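Local coordinates for protein Glp_546_48378_50642 (Giardia intestinalis, PDB 2QVW) that cleaves double-stranded RNA into duplexes of 21 to 23 base pairs, the siRNAs that direct destruction of matching RNAs in RNA interference, at residues Val56-Gln70 with Ala113-Leu126. Sequence-based numbering, arbitrary orientation.
Sequences VSLSRTDATIVAVYQ and AFLPLLSPTSPLDL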
ATOM      1  N   VAL A  56       2.556  25.979   0.885  1.00 57.85           N
ATOM      2  CA  VAL A  56       2.408  27.366   1.336  1.00 56.81           C
ATOM      3  C   VAL A  56       3.455  27.871   2.331  1.00 56.00           C
ATOM      4  O   VAL A  56       3.617  27.315   3.417  1.00 55.89           O
ATOM      5  CB  VAL A  56       1.005  27.578   1.960  1.00 56.88           C
ATOM      6  CG1 VAL A  56       0.810  26.636   3.134  1.00 56.69           C
ATOM      7  CG2 VAL A  56       0.835  29.019   2.399  1.00 57.04           C
ATOM      8  N   SER A  57       4.148  28.940   1.948  1.00 55.01           N
ATOM      9  CA  SER A  57       5.175  29.553   2.783  1.00 54.22           C
ATOM     10  C   SER A  57       4.527  30.596   3.695  1.00 53.32           C
ATOM     11  O   SER A  57       3.408  31.041   3.430  1.00 53.29           O
ATOM     12  CB  SER A  57       6.237  30.207   1.904  1.00 54.34           C
ATOM     13  OG  SER A  57       5.638  31.084   0.969  1.00 54.95           O
ATOM     14  N   LEU A  58       5.233  30.994   4.756  1.00 51.97           N
ATOM     15  CA  LEU A  58       4.698  31.960   5.717  1.00 50.80           C
ATOM     16  C   LEU A  58       5.729  32.916   6.298  1.00 50.12           C
ATOM     17  O   LEU A  58       6.776  32.480   6.768  1.00 50.20           O
ATOM     18  CB  LEU A  58       4.041  31.211   6.876  1.00 50.81           C
ATOM     19  CG  LEU A  58       2.775  30.415   6.568  1.00 50.31           C
ATOM     20  CD1 LEU A  58       2.491  29.428   7.687  1.00 49.66           C
ATOM     21  CD2 LEU A  58       1.617  31.382   6.374  1.00 50.45           C
ATOM     22  N   SER A  59       5.425  34.213   6.282  1.00 49.09           N
ATOM     23  CA  SER A  59       6.329  35.200   6.854  1.00 48.27           C
ATOM     24  C   SER A  59       6.065  35.134   8.353  1.00 47.73           C
ATOM     25  O   SER A  59       4.910  35.107   8.768  1.00 47.63           O
ATOM     26  CB  SER A  59       6.012  36.601   6.330  1.00 48.42           C
ATOM     27  OG  SER A  59       4.777  37.076   6.833  1.00 48.44           O
ATOM     28  N   ARG A  60       7.124  35.105   9.158  1.00 47.00           N
ATOM     29  CA  ARG A  60       6.996  35.011  10.614  1.00 46.34           C
ATOM     30  C   ARG A  60       5.759  35.677  11.211  1.00 45.19           C
ATOM     31  O   ARG A  60       5.181  35.169  12.174  1.00 45.03           O
ATOM     32  CB  ARG A  60       8.251  35.567  11.296  1.00 46.65           C
ATOM     33  CG  ARG A  60       8.159  35.563  12.824  1.00 48.27           C
ATOM     34  CD  ARG A  60       9.506  35.821  13.500  1.00 50.47           C
ATOM     35  NE  ARG A  60      10.494  34.784  13.200  1.00 53.14           N
ATOM     36  CZ  ARG A  60      11.416  34.876  12.243  1.00 53.56           C
ATOM     37  NH1 ARG A  60      11.497  35.962  11.476  1.00 53.94           N
ATOM     38  NH2 ARG A  60      12.259  33.873  12.048  1.00 53.94           N
ATOM     39  N   THR A  61       5.366  36.817  10.651  1.00 43.81           N
ATOM     40  CA  THR A  61       4.199  37.527  11.146  1.00 42.28           C
ATOM     41  C   THR A  61       2.973  36.669  10.905  1.00 41.28           C
ATOM     42  O   THR A  61       2.222  36.382  11.835  1.00 41.21           O
ATOM     43  CB  THR A  61       4.010  38.875  10.439  1.00 42.39           C
ATOM     44  OG1 THR A  61       5.169  39.684  10.646  1.00 42.21           O
ATOM     45  CG2 THR A  61       2.817  39.603  10.995  1.00 42.01           C
ATOM     46  N   ASP A  62       2.778  36.253   9.657  1.00 40.10           N
ATOM     47  CA  ASP A  62       1.640  35.414   9.308  1.00 39.06           C
ATOM     48  C   ASP A  62       1.636  34.181  10.210  1.00 37.65           C
ATOM     49  O   ASP A  62       0.585  33.632  10.528  1.00 37.54           O
ATOM     50  CB  ASP A  62       1.712  34.999   7.832  1.00 39.63           C
ATOM     51  CG  ASP A  62       1.769  36.196   6.886  1.00 41.41           C
ATOM     52  OD1 ASP A  62       1.011  37.173   7.100  1.00 42.18           O
ATOM     53  OD2 ASP A  62       2.568  36.147   5.925  1.00 43.01           O
ATOM     54  N   ALA A  63       2.816  33.758  10.635  1.00 36.17           N
ATOM     55  CA  ALA A  63       2.919  32.616  11.517  1.00 34.52           C
ATOM     56  C   ALA A  63       2.305  32.960  12.875  1.00 33.55           C
ATOM     57  O   ALA A  63       1.738  32.094  13.545  1.00 33.34           O
ATOM     58  CB  ALA A  63       4.363  32.224  11.682  1.00 34.62           C
ATOM     59  N   THR A  64       2.417  34.222  13.288  1.00 32.43           N
ATOM     60  CA  THR A  64       1.857  34.650  14.571  1.00 31.50           C
ATOM     61  C   THR A  64       0.361  34.865  14.419  1.00 30.95           C
ATOM     62  O   THR A  64      -0.407  34.762  15.385  1.00 31.12           O
ATOM     63  CB  THR A  64       2.471  35.980  15.073  1.00 31.37           C
ATOM     64  OG1 THR A  64       2.132  37.034  14.162  1.00 31.70           O
ATOM     65  CG2 THR A  64       3.991  35.864  15.209  1.00 31.19           C
ATOM     66  N   ILE A  65      -0.045  35.169  13.195  1.00 30.01           N
ATOM     67  CA  ILE A  65      -1.449  35.397  12.895  1.00 28.92           C
ATOM     68  C   ILE A  65      -2.172  34.063  12.953  1.00 28.57           C
ATOM     69  O   ILE A  65      -3.379  34.018  13.200  1.00 28.67           O
ATOM     70  CB  ILE A  65      -1.623  36.010  11.504  1.00 28.67           C
ATOM     71  CG1 ILE A  65      -0.764  37.275  11.388  1.00 27.62           C
ATOM     72  CG2 ILE A  65      -3.087  36.326  11.260  1.00 28.10           C
ATOM     73  CD1 ILE A  65      -0.880  37.966  10.039  1.00 39.53           C
ATOM     74  N   VAL A  66      -1.432  32.979  12.727  1.00 28.01           N
ATOM     75  CA  VAL A  66      -2.006  31.639  12.787  1.00 27.54           C
ATOM     76  C   VAL A  66      -2.128  31.267  14.254  1.00 27.70           C
ATOM     77  O   VAL A  66      -3.118  30.673  14.680  1.00 27.94           O
ATOM     78  CB  VAL A  66      -1.102  30.589  12.126  1.00 27.19           C
ATOM     79  CG1 VAL A  66      -1.798  29.242  12.102  1.00 26.87           C
ATOM     80  CG2 VAL A  66      -0.738  31.020  10.728  1.00 27.02           C
ATOM     81  N   ALA A  67      -1.100  31.618  15.022  1.00 27.41           N
ATOM     82  CA  ALA A  67      -1.077  31.328  16.445  1.00 27.11           C
ATOM     83  C   ALA A  67      -2.381  31.775  17.084  1.00 26.97           C
ATOM     84  O   ALA A  67      -3.009  31.039  17.850  1.00 27.17           O
ATOM     85  CB  ALA A  67       0.085  32.049  17.093  1.00 27.24           C
ATOM     86  N   VAL A  68      -2.795  32.989  16.749  1.00 26.59           N
ATOM     87  CA  VAL A  68      -4.021  33.535  17.317  1.00 26.14           C
ATOM     88  C   VAL A  68      -5.228  32.621  17.099  1.00 25.99           C
ATOM     89  O   VAL A  68      -5.789  32.080  18.064  1.00 26.22           O
ATOM     90  CB  VAL A  68      -4.334  34.933  16.744  1.00 26.08           C
ATOM     91  CG1 VAL A  68      -5.457  35.586  17.549  1.00 25.49           C
ATOM     92  CG2 VAL A  68      -3.075  35.787  16.767  1.00 26.30           C
ATOM     93  N   TYR A  69      -5.615  32.435  15.840  1.00 25.46           N
ATOM     94  CA  TYR A  69      -6.760  31.592  15.536  1.00 25.16           C
ATOM     95  C   TYR A  69      -6.702  30.289  16.313  1.00 24.97           C
ATOM     96  O   TYR A  69      -7.717  29.803  16.814  1.00 24.68           O
ATOM     97  CB  TYR A  69      -6.812  31.268  14.055  1.00 25.22           C
ATOM     98  CG  TYR A  69      -8.066  30.523  13.666  1.00 25.34           C
ATOM     99  CD1 TYR A  69      -9.292  31.174  13.597  1.00 25.39           C
ATOM    100  CD2 TYR A  69      -8.031  29.159  13.389  1.00 25.63           C
ATOM    101  CE1 TYR A  69     -10.452  30.485  13.263  1.00 26.10           C
ATOM    102  CE2 TYR A  69      -9.189  28.460  13.055  1.00 25.77           C
ATOM    103  CZ  TYR A  69     -10.390  29.127  12.994  1.00 26.25           C
ATOM    104  OH  TYR A  69     -11.529  28.431  12.653  1.00 26.26           O
ATOM    105  N   GLN A  70      -5.507  29.726  16.418  1.00 24.81           N
ATOM    106  CA  GLN A  70      -5.336  28.472  17.133  1.00 24.64           C
ATOM    107  C   GLN A  70      -5.865  28.556  18.557  1.00 24.57           C
ATOM    108  O   GLN A  70      -6.718  27.752  18.946  1.00 24.57           O
ATOM    109  CB  GLN A  70      -3.865  28.075  17.151  1.00 24.63           C
ATOM    110  CG  GLN A  70      -3.610  26.703  16.557  1.00 24.64           C
ATOM    111  CD  GLN A  70      -3.949  26.631  15.085  1.00 24.85           C
ATOM    112  OE1 GLN A  70      -3.326  27.290  14.264  1.00 24.50           O
ATOM    113  NE2 GLN A  70      -4.942  25.832  14.745  1.00 25.44           N
ATOM    114  N   ALA A 113      -1.424  23.162  12.314  1.00 33.02           N
ATOM    115  CA  ALA A 113      -2.292  24.328  12.515  1.00 32.39           C
ATOM    116  C   ALA A 113      -3.478  24.264  11.542  1.00 32.09           C
ATOM    117  O   ALA A 113      -3.294  24.202  10.331  1.00 32.10           O
ATOM    118  CB  ALA A 113      -1.507  25.612  12.292  1.00 32.26           C
ATOM    119  N   PHE A 114      -4.693  24.286  12.076  1.00 31.80           N
ATOM    120  CA  PHE A 114      -5.896  24.212  11.254  1.00 31.72           C
ATOM    121  C   PHE A 114      -6.498  25.581  10.952  1.00 32.18           C
ATOM    122  O   PHE A 114      -6.649  26.420  11.843  1.00 32.11           O
ATOM    123  CB  PHE A 114      -6.937  23.339  11.945  1.00 31.36           C
ATOM    124  CG  PHE A 114      -6.458  21.957  12.239  1.00 30.45           C
ATOM    125  CD1 PHE A 114      -6.230  21.057  11.214  1.00 29.82           C
ATOM    126  CD2 PHE A 114      -6.214  21.553  13.540  1.00 29.91           C
ATOM    127  CE1 PHE A 114      -5.763  19.765  11.484  1.00 29.09           C
ATOM    128  CE2 PHE A 114      -5.745  20.262  13.818  1.00 29.01           C
ATOM    129  CZ  PHE A 114      -5.520  19.372  12.789  1.00 28.98           C
ATOM    130  N   LEU A 115      -6.835  25.800   9.684  1.00 32.88           N
ATOM    131  CA  LEU A 115      -7.438  27.051   9.246  1.00 33.76           C
ATOM    132  C   LEU A 115      -8.788  26.776   8.628  1.00 34.78           C
ATOM    133  O   LEU A 115      -9.026  25.710   8.059  1.00 34.84           O
ATOM    134  CB  LEU A 115      -6.561  27.749   8.214  1.00 33.64           C
ATOM    135  CG  LEU A 115      -5.195  28.205   8.702  1.00 33.37           C
ATOM    136  CD1 LEU A 115      -4.583  29.126   7.662  1.00 32.57           C
ATOM    137  CD2 LEU A 115      -5.348  28.936  10.038  1.00 33.50           C
ATOM    138  N   PRO A 116      -9.698  27.745   8.722  1.00 35.88           N
ATOM    139  CA  PRO A 116     -11.037  27.583   8.160  1.00 36.89           C
ATOM    140  C   PRO A 116     -11.035  27.761   6.653  1.00 38.28           C
ATOM    141  O   PRO A 116     -10.288  28.583   6.115  1.00 38.55           O
ATOM    142  CB  PRO A 116     -11.840  28.689   8.834  1.00 36.57           C
ATOM    143  CG  PRO A 116     -11.043  29.036  10.028  1.00 36.23           C
ATOM    144  CD  PRO A 116      -9.635  28.952   9.548  1.00 36.06           C
ATOM    145  N   LEU A 117     -11.877  26.991   5.972  1.00 40.06           N
ATOM    146  CA  LEU A 117     -11.984  27.078   4.523  1.00 41.89           C
ATOM    147  C   LEU A 117     -13.447  27.017   4.130  1.00 43.62           C
ATOM    148  O   LEU A 117     -14.209  26.238   4.693  1.00 43.65           O
ATOM    149  CB  LEU A 117     -11.210  25.937   3.851  1.00 41.37           C
ATOM    150  CG  LEU A 117      -9.682  25.897   4.036  1.00 40.94           C
ATOM    151  CD1 LEU A 117      -9.093  24.821   3.133  1.00 40.62           C
ATOM    152  CD2 LEU A 117      -9.069  27.248   3.696  1.00 40.81           C
ATOM    153  N   LEU A 118     -13.833  27.844   3.163  1.00 45.80           N
ATOM    154  CA  LEU A 118     -15.211  27.897   2.681  1.00 47.98           C
ATOM    155  C   LEU A 118     -15.456  26.777   1.674  1.00 49.21           C
ATOM    156  O   LEU A 118     -16.491  26.116   1.704  1.00 49.35           O
ATOM    157  CB  LEU A 118     -15.476  29.251   2.020  1.00 48.23           C
ATOM    158  CG  LEU A 118     -14.878  30.474   2.736  1.00 49.78           C
ATOM    159  CD1 LEU A 118     -15.325  31.751   2.025  1.00 50.97           C
ATOM    160  CD2 LEU A 118     -15.319  30.505   4.197  1.00 50.21           C
ATOM    161  N   SER A 119     -14.490  26.576   0.788  1.00 50.79           N
ATOM    162  CA  SER A 119     -14.573  25.545  -0.233  1.00 52.35           C
ATOM    163  C   SER A 119     -13.213  24.874  -0.406  1.00 53.42           C
ATOM    164  O   SER A 119     -12.176  25.482  -0.147  1.00 53.58           O
ATOM    165  CB  SER A 119     -15.039  26.165  -1.558  1.00 52.44           C
ATOM    166  OG  SER A 119     -14.333  27.359  -1.859  1.00 52.95           O
ATOM    167  N   PRO A 120     -13.195  23.607  -0.844  1.00 54.51           N
ATOM    168  CA  PRO A 120     -11.918  22.918  -1.030  1.00 55.47           C
ATOM    169  C   PRO A 120     -10.974  23.626  -2.007  1.00 56.41           C
ATOM    170  O   PRO A 120      -9.784  23.324  -2.063  1.00 56.37           O
ATOM    171  CB  PRO A 120     -12.346  21.540  -1.528  1.00 55.55           C
ATOM    172  CG  PRO A 120     -13.625  21.829  -2.251  1.00 55.15           C
ATOM    173  CD  PRO A 120     -14.313  22.768  -1.302  1.00 54.63           C
ATOM    174  N   THR A 121     -11.509  24.585  -2.756  1.00 57.55           N
ATOM    175  CA  THR A 121     -10.732  25.322  -3.744  1.00 58.75           C
ATOM    176  C   THR A 121     -10.284  26.708  -3.267  1.00 59.29           C
ATOM    177  O   THR A 121      -9.268  27.236  -3.729  1.00 59.63           O
ATOM    178  CB  THR A 121     -11.545  25.480  -5.028  1.00 58.83           C
ATOM    179  OG1 THR A 121     -12.733  26.227  -4.744  1.00 59.51           O
ATOM    180  CG2 THR A 121     -11.952  24.119  -5.565  1.00 58.79           C
ATOM    181  N   SER A 122     -11.039  27.295  -2.345  1.00 59.83           N
ATOM    182  CA  SER A 122     -10.714  28.620  -1.825  1.00 60.40           C
ATOM    183  C   SER A 122      -9.240  28.728  -1.451  1.00 60.65           C
ATOM    184  O   SER A 122      -8.657  27.799  -0.898  1.00 60.60           O
ATOM    185  CB  SER A 122     -11.589  28.944  -0.609  1.00 60.48           C
ATOM    186  OG  SER A 122     -11.440  27.965   0.398  1.00 60.54           O
ATOM    187  N   PRO A 123      -8.610  29.870  -1.766  1.00 60.91           N
ATOM    188  CA  PRO A 123      -7.195  30.089  -1.457  1.00 61.13           C
ATOM    189  C   PRO A 123      -7.004  30.353   0.029  1.00 61.37           C
ATOM    190  O   PRO A 123      -7.969  30.348   0.795  1.00 61.47           O
ATOM    191  CB  PRO A 123      -6.847  31.312  -2.298  1.00 61.13           C
ATOM    192  CG  PRO A 123      -8.108  32.107  -2.220  1.00 60.99           C
ATOM    193  CD  PRO A 123      -9.182  31.049  -2.442  1.00 60.89           C
ATOM    194  N   LEU A 124      -5.760  30.580   0.436  1.00 61.44           N
ATOM    195  CA  LEU A 124      -5.466  30.857   1.835  1.00 61.32           C
ATOM    196  C   LEU A 124      -5.442  32.357   2.088  1.00 61.09           C
ATOM    197  O   LEU A 124      -4.606  33.071   1.534  1.00 61.09           O
ATOM    198  CB  LEU A 124      -4.119  30.270   2.230  1.00 61.39           C
ATOM    199  CG  LEU A 124      -3.665  30.759   3.606  1.00 61.67           C
ATOM    200  CD1 LEU A 124      -4.704  30.366   4.646  1.00 62.21           C
ATOM    201  CD2 LEU A 124      -2.305  30.180   3.947  1.00 61.60           C
ATOM    202  N   ASP A 125      -6.352  32.831   2.930  1.00 60.81           N
ATOM    203  CA  ASP A 125      -6.410  34.249   3.241  1.00 60.63           C
ATOM    204  C   ASP A 125      -6.003  34.484   4.689  1.00 60.13           C
ATOM    205  O   ASP A 125      -6.720  34.107   5.614  1.00 60.08           O
ATOM    206  CB  ASP A 125      -7.823  34.788   3.000  1.00 60.92           C
ATOM    207  CG  ASP A 125      -7.869  36.308   2.971  1.00 62.03           C
ATOM    208  OD1 ASP A 125      -7.449  36.931   3.966  1.00 63.24           O
ATOM    209  OD2 ASP A 125      -8.318  36.886   1.960  1.00 63.73           O
ATOM    210  N   LEU A 126      -4.840  35.104   4.872  1.00 59.60           N
ATOM    211  CA  LEU A 126      -4.314  35.403   6.200  1.00 58.98           C
ATOM    212  C   LEU A 126      -4.953  36.631   6.823  1.00 58.66           C
ATOM    213  O   LEU A 126      -4.753  36.916   8.004  1.00 58.61           O
ATOM    214  CB  LEU A 126      -2.811  35.620   6.129  1.00 58.89           C
ATOM    215  CG  LEU A 126      -1.978  34.349   6.079  1.00 58.30           C
ATOM    216  CD1 LEU A 126      -0.588  34.675   5.582  1.00 58.26           C
ATOM    217  CD2 LEU A 126      -1.939  33.726   7.458  1.00 57.36           C
TER
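Val-66 and Tyr-69, on one flank of helix 60-70, pack on Ala-113, Leu-115 and Pro-116 of strand 113-117 in the alpha/beta platform of the Giardia Dicer N-terminal domain. The strand is the outermost one at its end of an antiparallel sheet, paired with strand 18-25, and the axes of helix and strand pass 8.5 Å apart at 81°, close to perpendicular. Apolar contacts dominate. Val-66 straddles the junction: CG1, trans to the backbone N (chi1 -175°), meets Ala-113 CB at 3.6 Å and Leu-115 CD2 at 4.1 Å, while CG2 faces Leu-126 CD2 more loosely. Leu-126 gives up more surface than any other residue here; its CD1 turns to Asp-62 and to Leu-58, 4.0 Å from Leu-58 CD2, and its CD2 to Asp-62 and Val-66, although the modelled spacing of Leu-126 and Asp-62 is doubtful. Nearer the N-terminal end of 56-70, Val-56 CG2 and Leu-124 CD2 meet at 3.7 Å, their side chains crossing nearly perpendicularly. Aromatic contacts lie toward the C-terminal end of 56-70, where Pro-116 CD sits over one face of the Tyr-69 ring as a CH-pi contact, though the proline is modelled too close to the ring for its spacing to be trusted, and Phe-114 O lies at the ring edge. Leu-129 and Thr-132 of helix 127-137 also touch this tyrosine, so that helix packs against the ring as well. The clear polar bonds are local to each part of the chain. Asp-125 OD1 caps the backbone N of Arg-127 and Ala-128, starting helix 127-137 beside the contact. Near the start of helix 60-70, Ser-59 OG donates to Asp-62 OD2 at 2.6 Å, approaching from above the carboxylate plane, 75° out of it.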